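Carbamate kinase (Aeropyrum pernix, PDB 2E9Y) probably catalyses the reversible transfer of a phosphoryl group between ATP and carbamate, interconverting carbamate and carbamoyl phosphate. Local coordinates at residues A[5-11]-A[229-235]; A[215-221]-A[277-281]; A[221-225]-A[284-289]. All blocks are in the same frame, centred on the assembly; numbering follows the deposited sequence.

Contact 1: residues A[5-11]-A[229-235]; sequences RLAVIAL and ADLLVIL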
ATOM      1  N   ARG A   5       4.196  24.222  13.531  1.00 36.71           N
ATOM      2  CA  ARG A   5       4.725  23.147  14.361  1.00 34.11           C
ATOM      3  C   ARG A   5       4.263  21.797  13.830  1.00 31.71           C
ATOM      4  O   ARG A   5       3.328  21.726  13.033  1.00 29.62           O
ATOM      5  CB  ARG A   5       4.283  23.324  15.814  1.00 36.49           C
ATOM      6  CG  ARG A   5       4.849  24.574  16.474  1.00 40.23           C
ATOM      7  CD  ARG A   5       4.785  24.483  17.989  1.00 43.55           C
ATOM      8  NE  ARG A   5       3.416  24.387  18.486  1.00 46.73           N
ATOM      9  CZ  ARG A   5       3.100  24.015  19.722  1.00 47.79           C
ATOM     10  NH1 ARG A   5       4.059  23.701  20.584  1.00 48.57           N
ATOM     11  NH2 ARG A   5       1.829  23.955  20.097  1.00 48.28           N
ATOM     12  N   LEU A   6       4.923  20.730  14.273  1.00 28.96           N
ATOM     13  CA  LEU A   6       4.589  19.383  13.824  1.00 26.75           C
ATOM     14  C   LEU A   6       3.916  18.543  14.899  1.00 25.50           C
ATOM     15  O   LEU A   6       4.349  18.516  16.049  1.00 24.67           O
ATOM     16  CB  LEU A   6       5.851  18.661  13.343  1.00 26.86           C
ATOM     17  CG  LEU A   6       5.685  17.187  12.952  1.00 26.35           C
ATOM     18  CD1 LEU A   6       4.728  17.072  11.776  1.00 24.73           C
ATOM     19  CD2 LEU A   6       7.042  16.599  12.594  1.00 28.70           C
ATOM     20  N   ALA A   7       2.857  17.845  14.512  1.00 23.88           N
ATOM     21  CA  ALA A   7       2.143  16.995  15.446  1.00 22.47           C
ATOM     22  C   ALA A   7       1.869  15.633  14.824  1.00 21.41           C
ATOM     23  O   ALA A   7       1.487  15.542  13.659  1.00 21.36           O
ATOM     24  CB  ALA A   7       0.829  17.648  15.845  1.00 23.45           C
ATOM     25  N   VAL A   8       2.097  14.578  15.596  1.00 19.05           N
ATOM     26  CA  VAL A   8       1.796  13.232  15.120  1.00 19.01           C
ATOM     27  C   VAL A   8       0.405  12.990  15.697  1.00 18.37           C
ATOM     28  O   VAL A   8       0.208  13.074  16.909  1.00 18.09           O
ATOM     29  CB  VAL A   8       2.800  12.183  15.664  1.00 17.07           C
ATOM     30  CG1 VAL A   8       2.273  10.776  15.411  1.00 17.15           C
ATOM     31  CG2 VAL A   8       4.144  12.355  14.971  1.00 18.37           C
ATOM     32  N   ILE A   9      -0.561  12.732  14.822  1.00 16.71           N
ATOM     33  CA  ILE A   9      -1.941  12.515  15.243  1.00 17.31           C
ATOM     34  C   ILE A   9      -2.337  11.066  14.999  1.00 18.14           C
ATOM     35  O   ILE A   9      -2.423  10.626  13.856  1.00 18.30           O
ATOM     36  CB  ILE A   9      -2.899  13.440  14.461  1.00 18.95           C
ATOM     37  CG1 ILE A   9      -2.488  14.900  14.685  1.00 20.86           C
ATOM     38  CG2 ILE A   9      -4.338  13.214  14.906  1.00 18.67           C
ATOM     39  CD1 ILE A   9      -3.186  15.897  13.788  1.00 20.95           C
ATOM     40  N   ALA A  10      -2.570  10.341  16.085  1.00 15.75           N
ATOM     41  CA  ALA A  10      -2.947   8.936  16.013  1.00 17.63           C
ATOM     42  C   ALA A  10      -4.464   8.754  16.019  1.00 17.09           C
ATOM     43  O   ALA A  10      -5.120   8.945  17.043  1.00 17.29           O
ATOM     44  CB  ALA A  10      -2.319   8.176  17.181  1.00 17.30           C
ATOM     45  N   LEU A  11      -5.009   8.380  14.865  1.00 17.42           N
ATOM     46  CA  LEU A  11      -6.442   8.159  14.721  1.00 18.83           C
ATOM     47  C   LEU A  11      -6.838   6.774  15.221  1.00 20.54           C
ATOM     48  O   LEU A  11      -6.017   5.854  15.249  1.00 20.25           O
ATOM     49  CB  LEU A  11      -6.854   8.296  13.250  1.00 18.09           C
ATOM     50  CG  LEU A  11      -6.587   9.645  12.583  1.00 17.56           C
ATOM     51  CD1 LEU A  11      -7.025   9.611  11.117  1.00 20.23           C
ATOM     52  CD2 LEU A  11      -7.348  10.729  13.340  1.00 19.55           C
ATOM     53  N   ALA A 229       8.842  15.688  17.022  1.00 22.26           N
ATOM     54  CA  ALA A 229       7.556  16.356  16.885  1.00 22.35           C
ATOM     55  C   ALA A 229       7.322  17.282  18.069  1.00 22.68           C
ATOM     56  O   ALA A 229       7.840  17.054  19.164  1.00 21.43           O
ATOM     57  CB  ALA A 229       6.429  15.323  16.794  1.00 19.88           C
ATOM     58  N   ASP A 230       6.529  18.322  17.846  1.00 22.60           N
ATOM     59  CA  ASP A 230       6.223  19.281  18.896  1.00 23.94           C
ATOM     60  C   ASP A 230       5.098  18.763  19.786  1.00 23.34           C
ATOM     61  O   ASP A 230       4.943  19.203  20.926  1.00 22.76           O
ATOM     62  CB  ASP A 230       5.810  20.619  18.272  1.00 26.48           C
ATOM     63  CG  ASP A 230       6.920  21.245  17.448  1.00 27.97           C
ATOM     64  OD1 ASP A 230       7.928  21.679  18.041  1.00 30.29           O
ATOM     65  OD2 ASP A 230       6.790  21.301  16.207  1.00 28.86           O
ATOM     66  N   LEU A 231       4.319  17.817  19.272  1.00 21.81           N
ATOM     67  CA  LEU A 231       3.203  17.285  20.040  1.00 19.97           C
ATOM     68  C   LEU A 231       2.741  15.918  19.564  1.00 20.75           C
ATOM     69  O   LEU A 231       2.786  15.624  18.372  1.00 20.64           O
ATOM     70  CB  LEU A 231       2.020  18.258  19.960  1.00 21.23           C
ATOM     71  CG  LEU A 231       0.688  17.876  20.619  1.00 23.66           C
ATOM     72  CD1 LEU A 231       0.858  17.806  22.128  1.00 24.33           C
ATOM     73  CD2 LEU A 231      -0.375  18.908  20.266  1.00 23.99           C
ATOM     74  N   LEU A 232       2.324  15.086  20.513  1.00 19.50           N
ATOM     75  CA  LEU A 232       1.780  13.768  20.207  1.00 20.40           C
ATOM     76  C   LEU A 232       0.309  13.884  20.573  1.00 21.34           C
ATOM     77  O   LEU A 232      -0.035  14.273  21.694  1.00 20.17           O
ATOM     78  CB  LEU A 232       2.432  12.661  21.049  1.00 19.27           C
ATOM     79  CG  LEU A 232       1.716  11.298  21.001  1.00 20.69           C
ATOM     80  CD1 LEU A 232       1.737  10.743  19.574  1.00 17.46           C
ATOM     81  CD2 LEU A 232       2.379  10.321  21.955  1.00 19.85           C
ATOM     82  N   VAL A 233      -0.555  13.568  19.620  1.00 20.12           N
ATOM     83  CA  VAL A 233      -1.991  13.641  19.838  1.00 20.11           C
ATOM     84  C   VAL A 233      -2.620  12.276  19.593  1.00 20.51           C
ATOM     85  O   VAL A 233      -2.369  11.650  18.564  1.00 20.72           O
ATOM     86  CB  VAL A 233      -2.648  14.646  18.865  1.00 20.96           C
ATOM     87  CG1 VAL A 233      -4.154  14.705  19.108  1.00 20.22           C
ATOM     88  CG2 VAL A 233      -2.019  16.021  19.030  1.00 21.79           C
ATOM     89  N   ILE A 234      -3.422  11.810  20.543  1.00 20.03           N
ATOM     90  CA  ILE A 234      -4.113  10.539  20.378  1.00 21.69           C
ATOM     91  C   ILE A 234      -5.606  10.839  20.365  1.00 21.43           C
ATOM     92  O   ILE A 234      -6.165  11.282  21.367  1.00 22.33           O
ATOM     93  CB  ILE A 234      -3.805   9.557  21.520  1.00 20.90           C
ATOM     94  CG1 ILE A 234      -2.307   9.235  21.538  1.00 21.14           C
ATOM     95  CG2 ILE A 234      -4.593   8.271  21.314  1.00 19.97           C
ATOM     96  CD1 ILE A 234      -1.894   8.307  22.651  1.00 23.33           C
ATOM     97  N   LEU A 235      -6.245  10.610  19.224  1.00 21.19           N
ATOM     98  CA  LEU A 235      -7.673  10.877  19.094  1.00 22.37           C
ATOM     99  C   LEU A 235      -8.472   9.587  19.176  1.00 25.09           C
ATOM    100  O   LEU A 235      -8.317   8.692  18.343  1.00 24.16           O
ATOM    101  CB  LEU A 235      -7.959  11.590  17.772  1.00 21.34           C
ATOM    102  CG  LEU A 235      -7.312  12.969  17.596  1.00 22.82           C
ATOM    103  CD1 LEU A 235      -7.684  13.535  16.237  1.00 23.68           C
ATOM    104  CD2 LEU A 235      -7.780  13.912  18.707  1.00 22.90           C
TER

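Contact 2: residues A[215-221]-A[277-281]; sequences DKDLASS and PKVEA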
ATOM      1  N   ASP A 215       1.291  -2.159  18.473  1.00 14.25           N
ATOM      2  CA  ASP A 215       0.291  -1.211  18.952  1.00 15.23           C
ATOM      3  C   ASP A 215       0.486   0.123  18.229  1.00 15.19           C
ATOM      4  O   ASP A 215       1.579   0.701  18.253  1.00 15.77           O
ATOM      5  CB  ASP A 215       0.436  -1.007  20.461  1.00 17.82           C
ATOM      6  CG  ASP A 215      -0.653  -0.135  21.034  1.00 20.17           C
ATOM      7  OD1 ASP A 215      -0.525   1.104  20.952  1.00 18.73           O
ATOM      8  OD2 ASP A 215      -1.641  -0.689  21.560  1.00 21.16           O
ATOM      9  N   LYS A 216      -0.571   0.622  17.599  1.00 14.93           N
ATOM     10  CA  LYS A 216      -0.469   1.868  16.848  1.00 15.14           C
ATOM     11  C   LYS A 216      -0.167   3.091  17.706  1.00 15.02           C
ATOM     12  O   LYS A 216       0.437   4.052  17.232  1.00 16.55           O
ATOM     13  CB  LYS A 216      -1.749   2.107  16.040  1.00 16.35           C
ATOM     14  CG  LYS A 216      -3.011   2.307  16.864  0.50 17.26           C
ATOM     15  CD  LYS A 216      -3.251   3.775  17.156  0.50 17.18           C
ATOM     16  CE  LYS A 216      -4.651   4.003  17.708  0.50 14.77           C
ATOM     17  NZ  LYS A 216      -4.917   5.447  17.926  0.50 15.93           N
ATOM     18  N   ASP A 217      -0.588   3.067  18.963  1.00 15.00           N
ATOM     19  CA  ASP A 217      -0.331   4.207  19.834  1.00 17.39           C
ATOM     20  C   ASP A 217       1.117   4.213  20.311  1.00 17.16           C
ATOM     21  O   ASP A 217       1.777   5.257  20.291  1.00 18.14           O
ATOM     22  CB  ASP A 217      -1.308   4.197  21.009  1.00 18.24           C
ATOM     23  CG  ASP A 217      -2.738   4.433  20.557  1.00 20.34           C
ATOM     24  OD1 ASP A 217      -2.958   5.416  19.820  1.00 18.91           O
ATOM     25  OD2 ASP A 217      -3.633   3.643  20.925  1.00 20.32           O
ATOM     26  N   LEU A 218       1.620   3.055  20.726  1.00 16.86           N
ATOM     27  CA  LEU A 218       3.009   2.962  21.167  1.00 17.10           C
ATOM     28  C   LEU A 218       3.921   3.335  20.002  1.00 17.54           C
ATOM     29  O   LEU A 218       4.906   4.057  20.172  1.00 15.74           O
ATOM     30  CB  LEU A 218       3.330   1.540  21.640  1.00 17.50           C
ATOM     31  CG  LEU A 218       2.526   1.046  22.847  1.00 19.56           C
ATOM     32  CD1 LEU A 218       3.050  -0.314  23.289  1.00 19.71           C
ATOM     33  CD2 LEU A 218       2.638   2.064  23.981  1.00 20.47           C
ATOM     34  N   ALA A 219       3.586   2.839  18.813  1.00 15.19           N
ATOM     35  CA  ALA A 219       4.377   3.128  17.621  1.00 14.17           C
ATOM     36  C   ALA A 219       4.330   4.612  17.259  1.00 14.36           C
ATOM     37  O   ALA A 219       5.354   5.192  16.901  1.00 13.35           O
ATOM     38  CB  ALA A 219       3.881   2.287  16.436  1.00 14.71           C
ATOM     39  N   SER A 220       3.148   5.217  17.347  1.00 14.04           N
ATOM     40  CA  SER A 220       2.984   6.638  17.032  1.00 14.57           C
ATOM     41  C   SER A 220       3.786   7.500  17.996  1.00 15.47           C
ATOM     42  O   SER A 220       4.344   8.530  17.609  1.00 15.71           O
ATOM     43  CB  SER A 220       1.507   7.039  17.101  1.00 14.99           C
ATOM     44  OG  SER A 220       0.757   6.395  16.083  1.00 16.92           O
ATOM     45  N   SER A 221       3.838   7.080  19.255  1.00 16.25           N
ATOM     46  CA  SER A 221       4.595   7.815  20.261  1.00 16.23           C
ATOM     47  C   SER A 221       6.072   7.781  19.880  1.00 15.98           C
ATOM     48  O   SER A 221       6.758   8.806  19.889  1.00 14.17           O
ATOM     49  CB  SER A 221       4.396   7.181  21.641  1.00 18.05           C
ATOM     50  OG  SER A 221       5.060   7.930  22.647  1.00 18.18           O
ATOM     51  N   PRO A 277      -2.693   1.374  26.606  1.00 22.20           N
ATOM     52  CA  PRO A 277      -1.620   1.658  25.648  1.00 21.12           C
ATOM     53  C   PRO A 277      -1.505   3.140  25.304  1.00 19.75           C
ATOM     54  O   PRO A 277      -0.407   3.644  25.069  1.00 19.16           O
ATOM     55  CB  PRO A 277      -2.010   0.812  24.438  1.00 23.16           C
ATOM     56  CG  PRO A 277      -2.675  -0.365  25.068  1.00 24.00           C
ATOM     57  CD  PRO A 277      -3.552   0.282  26.112  1.00 23.02           C
ATOM     58  N   LYS A 278      -2.638   3.834  25.274  1.00 17.02           N
ATOM     59  CA  LYS A 278      -2.647   5.255  24.956  1.00 19.33           C
ATOM     60  C   LYS A 278      -1.972   6.059  26.068  1.00 19.32           C
ATOM     61  O   LYS A 278      -1.210   6.992  25.796  1.00 17.21           O
ATOM     62  CB  LYS A 278      -4.085   5.733  24.732  1.00 19.81           C
ATOM     63  CG  LYS A 278      -4.714   5.151  23.462  1.00 22.06           C
ATOM     64  CD  LYS A 278      -6.192   5.487  23.349  1.00 24.53           C
ATOM     65  CE  LYS A 278      -6.735   5.084  21.982  1.00 27.77           C
ATOM     66  NZ  LYS A 278      -6.390   3.682  21.635  1.00 29.16           N
ATOM     67  N   VAL A 279      -2.247   5.693  27.316  1.00 18.91           N
ATOM     68  CA  VAL A 279      -1.633   6.383  28.444  1.00 18.53           C
ATOM     69  C   VAL A 279      -0.138   6.079  28.442  1.00 18.53           C
ATOM     70  O   VAL A 279       0.679   6.968  28.657  1.00 19.03           O
ATOM     71  CB  VAL A 279      -2.260   5.935  29.790  1.00 19.15           C
ATOM     72  CG1 VAL A 279      -1.390   6.386  30.966  1.00 20.73           C
ATOM     73  CG2 VAL A 279      -3.650   6.534  29.922  1.00 21.47           C
ATOM     74  N   GLU A 280       0.215   4.827  28.177  1.00 19.26           N
ATOM     75  CA  GLU A 280       1.619   4.427  28.146  1.00 19.77           C
ATOM     76  C   GLU A 280       2.351   5.224  27.069  1.00 19.51           C
ATOM     77  O   GLU A 280       3.455   5.722  27.289  1.00 18.17           O
ATOM     78  CB  GLU A 280       1.748   2.932  27.843  1.00 19.94           C
ATOM     79  CG  GLU A 280       3.161   2.396  28.033  0.50 18.46           C
ATOM     80  CD  GLU A 280       3.338   0.984  27.503  0.50 18.94           C
ATOM     81  OE1 GLU A 280       2.439   0.145  27.723  0.50 16.86           O
ATOM     82  OE2 GLU A 280       4.383   0.711  26.876  0.50 20.60           O
ATOM     83  N   ALA A 281       1.721   5.336  25.902  1.00 17.87           N
ATOM     84  CA  ALA A 281       2.287   6.066  24.770  1.00 17.97           C
ATOM     85  C   ALA A 281       2.504   7.538  25.113  1.00 17.45           C
ATOM     86  O   ALA A 281       3.566   8.100  24.839  1.00 17.41           O
ATOM     87  CB  ALA A 281       1.359   5.949  23.559  1.00 14.35           C
TER

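Contact 3: residues A[221-225]-A[284-289]; sequences SLLAT and SFVERT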
ATOM      1  N   SER A 221       3.838   7.080  19.255  1.00 16.25           N
ATOM      2  CA  SER A 221       4.595   7.815  20.261  1.00 16.23           C
ATOM      3  C   SER A 221       6.072   7.781  19.880  1.00 15.98           C
ATOM      4  O   SER A 221       6.758   8.806  19.889  1.00 14.17           O
ATOM      5  CB  SER A 221       4.396   7.181  21.641  1.00 18.05           C
ATOM      6  OG  SER A 221       5.060   7.930  22.647  1.00 18.18           O
ATOM      7  N   LEU A 222       6.562   6.591  19.547  1.00 15.34           N
ATOM      8  CA  LEU A 222       7.951   6.439  19.146  1.00 15.24           C
ATOM      9  C   LEU A 222       8.249   7.289  17.915  1.00 14.93           C
ATOM     10  O   LEU A 222       9.306   7.915  17.831  1.00 15.63           O
ATOM     11  CB  LEU A 222       8.264   4.966  18.858  1.00 16.13           C
ATOM     12  CG  LEU A 222       9.678   4.654  18.364  1.00 17.85           C
ATOM     13  CD1 LEU A 222      10.710   5.115  19.384  1.00 19.23           C
ATOM     14  CD2 LEU A 222       9.796   3.156  18.121  1.00 18.14           C
ATOM     15  N   LEU A 223       7.324   7.312  16.957  1.00 15.46           N
ATOM     16  CA  LEU A 223       7.516   8.106  15.743  1.00 13.85           C
ATOM     17  C   LEU A 223       7.633   9.590  16.085  1.00 15.41           C
ATOM     18  O   LEU A 223       8.494  10.289  15.555  1.00 16.23           O
ATOM     19  CB  LEU A 223       6.346   7.919  14.768  1.00 13.42           C
ATOM     20  CG  LEU A 223       6.439   8.733  13.467  1.00 11.43           C
ATOM     21  CD1 LEU A 223       7.702   8.348  12.704  1.00 15.08           C
ATOM     22  CD2 LEU A 223       5.207   8.478  12.600  1.00 14.53           C
ATOM     23  N   ALA A 224       6.754  10.061  16.964  1.00 16.18           N
ATOM     24  CA  ALA A 224       6.756  11.469  17.369  1.00 18.29           C
ATOM     25  C   ALA A 224       8.110  11.830  17.973  1.00 18.00           C
ATOM     26  O   ALA A 224       8.670  12.893  17.696  1.00 18.55           O
ATOM     27  CB  ALA A 224       5.638  11.724  18.384  1.00 17.73           C
ATOM     28  N   THR A 225       8.631  10.934  18.800  1.00 17.32           N
ATOM     29  CA  THR A 225       9.921  11.144  19.435  1.00 18.57           C
ATOM     30  C   THR A 225      11.053  11.166  18.407  1.00 19.51           C
ATOM     31  O   THR A 225      11.933  12.025  18.468  1.00 19.16           O
ATOM     32  CB  THR A 225      10.202  10.044  20.482  1.00 18.57           C
ATOM     33  OG1 THR A 225       9.285  10.182  21.574  1.00 19.12           O
ATOM     34  CG2 THR A 225      11.630  10.143  21.006  1.00 19.30           C
ATOM     35  N   SER A 284       5.388   7.920  27.603  1.00 20.20           N
ATOM     36  CA  SER A 284       6.671   7.696  26.945  1.00 19.75           C
ATOM     37  C   SER A 284       7.133   8.928  26.174  1.00 19.84           C
ATOM     38  O   SER A 284       8.310   9.289  26.206  1.00 19.43           O
ATOM     39  CB  SER A 284       6.576   6.497  25.998  1.00 21.14           C
ATOM     40  OG  SER A 284       7.805   6.269  25.330  0.50 20.77           O
ATOM     41  N   PHE A 285       6.201   9.577  25.485  1.00 18.90           N
ATOM     42  CA  PHE A 285       6.531  10.764  24.709  1.00 19.06           C
ATOM     43  C   PHE A 285       7.051  11.861  25.631  1.00 20.75           C
ATOM     44  O   PHE A 285       8.077  12.480  25.357  1.00 19.82           O
ATOM     45  CB  PHE A 285       5.303  11.271  23.954  1.00 17.82           C
ATOM     46  CG  PHE A 285       5.578  12.471  23.093  1.00 18.74           C
ATOM     47  CD1 PHE A 285       6.342  12.349  21.936  1.00 16.65           C
ATOM     48  CD2 PHE A 285       5.096  13.727  23.449  1.00 18.95           C
ATOM     49  CE1 PHE A 285       6.625  13.456  21.147  1.00 19.52           C
ATOM     50  CE2 PHE A 285       5.373  14.845  22.666  1.00 20.66           C
ATOM     51  CZ  PHE A 285       6.137  14.712  21.514  1.00 18.80           C
ATOM     52  N   VAL A 286       6.336  12.105  26.724  1.00 19.80           N
ATOM     53  CA  VAL A 286       6.754  13.132  27.669  1.00 21.05           C
ATOM     54  C   VAL A 286       8.135  12.825  28.254  1.00 21.92           C
ATOM     55  O   VAL A 286       8.993  13.708  28.331  1.00 23.07           O
ATOM     56  CB  VAL A 286       5.734  13.283  28.824  1.00 20.31           C
ATOM     57  CG1 VAL A 286       6.247  14.292  29.841  1.00 21.41           C
ATOM     58  CG2 VAL A 286       4.390  13.743  28.274  1.00 20.58           C
ATOM     59  N   GLU A 287       8.358  11.576  28.653  1.00 21.31           N
ATOM     60  CA  GLU A 287       9.638  11.187  29.242  1.00 21.65           C
ATOM     61  C   GLU A 287      10.811  11.277  28.271  1.00 23.54           C
ATOM     62  O   GLU A 287      11.902  11.708  28.646  1.00 22.14           O
ATOM     63  CB  GLU A 287       9.563   9.764  29.799  1.00 22.74           C
ATOM     64  CG  GLU A 287       8.474   9.559  30.841  1.00 24.40           C
ATOM     65  CD  GLU A 287       8.464   8.148  31.389  1.00 26.76           C
ATOM     66  OE1 GLU A 287       8.634   7.203  30.588  1.00 28.09           O
ATOM     67  OE2 GLU A 287       8.277   7.983  32.612  1.00 26.33           O
ATOM     68  N   ARG A 288      10.587  10.877  27.022  1.00 22.55           N
ATOM     69  CA  ARG A 288      11.652  10.900  26.024  1.00 24.10           C
ATOM     70  C   ARG A 288      11.902  12.241  25.349  1.00 24.16           C
ATOM     71  O   ARG A 288      13.011  12.488  24.875  1.00 23.43           O
ATOM     72  CB  ARG A 288      11.384   9.850  24.941  1.00 24.57           C
ATOM     73  CG  ARG A 288      11.352   8.427  25.470  0.50 24.48           C
ATOM     74  CD  ARG A 288      11.373   7.418  24.339  0.50 26.49           C
ATOM     75  NE  ARG A 288      12.583   7.537  23.531  0.50 27.09           N
ATOM     76  CZ  ARG A 288      12.899   6.717  22.536  0.50 28.04           C
ATOM     77  NH1 ARG A 288      12.094   5.711  22.221  0.50 29.26           N
ATOM     78  NH2 ARG A 288      14.022   6.899  21.856  0.50 30.02           N
ATOM     79  N   THR A 289      10.891  13.105  25.298  1.00 23.66           N
ATOM     80  CA  THR A 289      11.052  14.396  24.635  1.00 25.74           C
ATOM     81  C   THR A 289      10.919  15.596  25.559  1.00 26.09           C
ATOM     82  O   THR A 289      11.471  16.660  25.280  1.00 26.60           O
ATOM     83  CB  THR A 289      10.023  14.581  23.506  1.00 26.36           C
ATOM     84  OG1 THR A 289       8.730  14.822  24.077  1.00 29.13           O
ATOM     85  CG2 THR A 289       9.975  13.341  22.617  1.00 26.14           C
TER
HETATM   86  O   HOH W   1       8.023   8.095  22.719  1.00 21.92           O

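Contact 1: residues A[5-11]-A[229-235]
Asp230 grips Leu6, at the start of strand 6-10, with both its side chain and its backbone. Its OD2 accepts from Leu6 N at 2.7 Å through the anti lone pair, in a nearly straight bond (170° at the hydrogen). In return Asp230 N donates to Leu6 O at 2.8 Å. The carboxylate reaches the Leu6 amide because CG stands anti to the carbonyl carbon of Asp230 (chi1 -62°). Arg5 lays its aliphatic part against the same acid, CB lying 3.2 Å from Asp230 OD2, yet the charged ends do not pair: Arg5 NH1 stays 5.1 Å from Asp230 OD1.

Beyond this clasp the strands run as a parallel ladder. Val8 N bonds to Leu231 O and Val233 N to Val8 O; Ala10 N then meets Val233 O at 2.8 Å, and Leu235 N closes on Ala10 O. Ala7 and Ile9 turn their backbone polar groups to strand 48-52 instead, so strand 6-10 is bonded along both edges.

On the face carrying Ile9 and Val233, Ile9 CG2 presses on Leu235 CD1 at 3.6 Å, while Ile9 CG1 lies alongside Val233 CB. Helix 301-305 covers this side through Val304 and Leu305. On the other face Val8 splits its branches, CG1 to Leu232 CD1 at 4.2 Å and CG2 to Ala229 CB, beneath helix 216-226. The central sheet is thus sandwiched between helices, as in the amino acid kinase fold. Apolar side chains pack on both faces, and the ladder pairs the N-H and C=O groups that the strands turn to each other; the charged groups of this pairing lie at the Arg5-Asp230 end, where the carboxylate serves a peptide N-H rather than the guanidinium.

Contact 2: residues A[215-221]-A[277-281]
Helix segments 216-221 and 277-281 run nearly parallel, their axes 8.2 Å apart at the closest and 10° from alignment. Ala281 permits this close packing: CA of Leu218 and CA of Ala281 are 4.8 Å apart, and the Ala281 methyl CB rests on Asp217 O at 3.4 Å. One turn on, Ser221 sends OG across, anti to its own backbone N (chi1 -176°), to donate to Ala281 O at 2.7 Å. The hydroxyl approaches tilted 31° from that carbonyl's plane.

Toward the start of helix 216-226, Asp217 is the hub of a salt-bridge network. Its OD2 takes Lys278 NZ at 2.8 Å on the syn side, somewhat out of the carboxylate plane; the lysine's CG lies against the same oxygen, and a bend at its last torsion brings NZ back onto it. The second oxygen, OD1, takes Lys216 NZ, also syn and tilted out of the plane, in one of the two conformers of Lys216. That ammonium probably also bonds to Leu11 O, of segment 5-11. Replacing Asp217 with an alanine would remove the carboxylate shared by the two lysines and is likely to leave Lys278 without its mate, free to swing off the neighbouring helix.

Both helices lie on the same face of the central sheet, a layer of its helical sandwich, with Asp217 and Lys278 each touching Ile234 of strand 231-236. Asp215 is the N-cap of helix 216-226: OD1 accepts from Leu218 N, while OD2 meets Pro277 CB at 3.3 Å, the two side chains crossing at about a right angle. Leu218 lies beside this, CD2 touching Pro277 O at 3.6 Å and crossing the chain of Glu280 obliquely, whose carboxylate, in one of its two conformers, turns to a salt bridge with Arg169.

Contact 3: residues A[221-225]-A[284-289]
At 9.3 Å between axes and 22° from parallel, helix segments 221-225 and 284-289 run in the same direction. Phe285 carries much of the contact. With CG anti to the backbone N (chi1 -178°), its ring reaches under the first helix, where CE1 meets the methyl CB of Ala224 at 3.4 Å and Thr225 N stands at the ring edge, in plane. Thr289, a turn later, places OG1 over the centre of one ring face, 3.5 Å above the plane, while the same hydroxyl donates to Phe285 O from above the carbonyl plane. Its CG2 reaches across to Thr225 OG1 at 3.4 Å.

A water joins the hydroxyls across the groove: it donates to Ser221 OG, whose own proton goes to Ala281 O, and bonds to Thr225 OG1 at 2.7 Å and, longer, to Ser284 OG in one of that serine's two conformers. On the outer side, in one of its two conformers, Arg288 bends at chi3 and lays a guanidinium face on Thr225 CG2, 3.6 Å from the plane and offset toward the rim, with NH1 extending to Leu222 CD1.

Inward, Ser221 and Phe285 both rest on Leu232 of strand 231-236, and Ala224 touches Ala229 just before that strand. Leu222 packs against Pro170 and Ile173 of strand 170-173, which belongs to the same sheet; the two helices lie side by side on it.

How the contacts relate
Contacts 2 and 3 are successive stretches of one helix pair, 216-226 with 275-289, their centres about 9 Å apart and Ser221 common to both. Contact 1 pairs two strands of the sheet beneath them, its centre about 12 Å from that of contact 2 and about 10 Å from that of contact 3. Helix 216-226 is followed in the chain by strand 231-236, and Ala229 N probably bonds to Ala224 O at 2.9 Å in the turn. Leu232 CD2 sits 3.7 Å from both Ser221 OG and Phe285 CB. Contacts 1 and 2 meet where Lys216 NZ lies 2.9 Å from Leu11 O and Ile234 CD1 3.5 Å from Lys278 O.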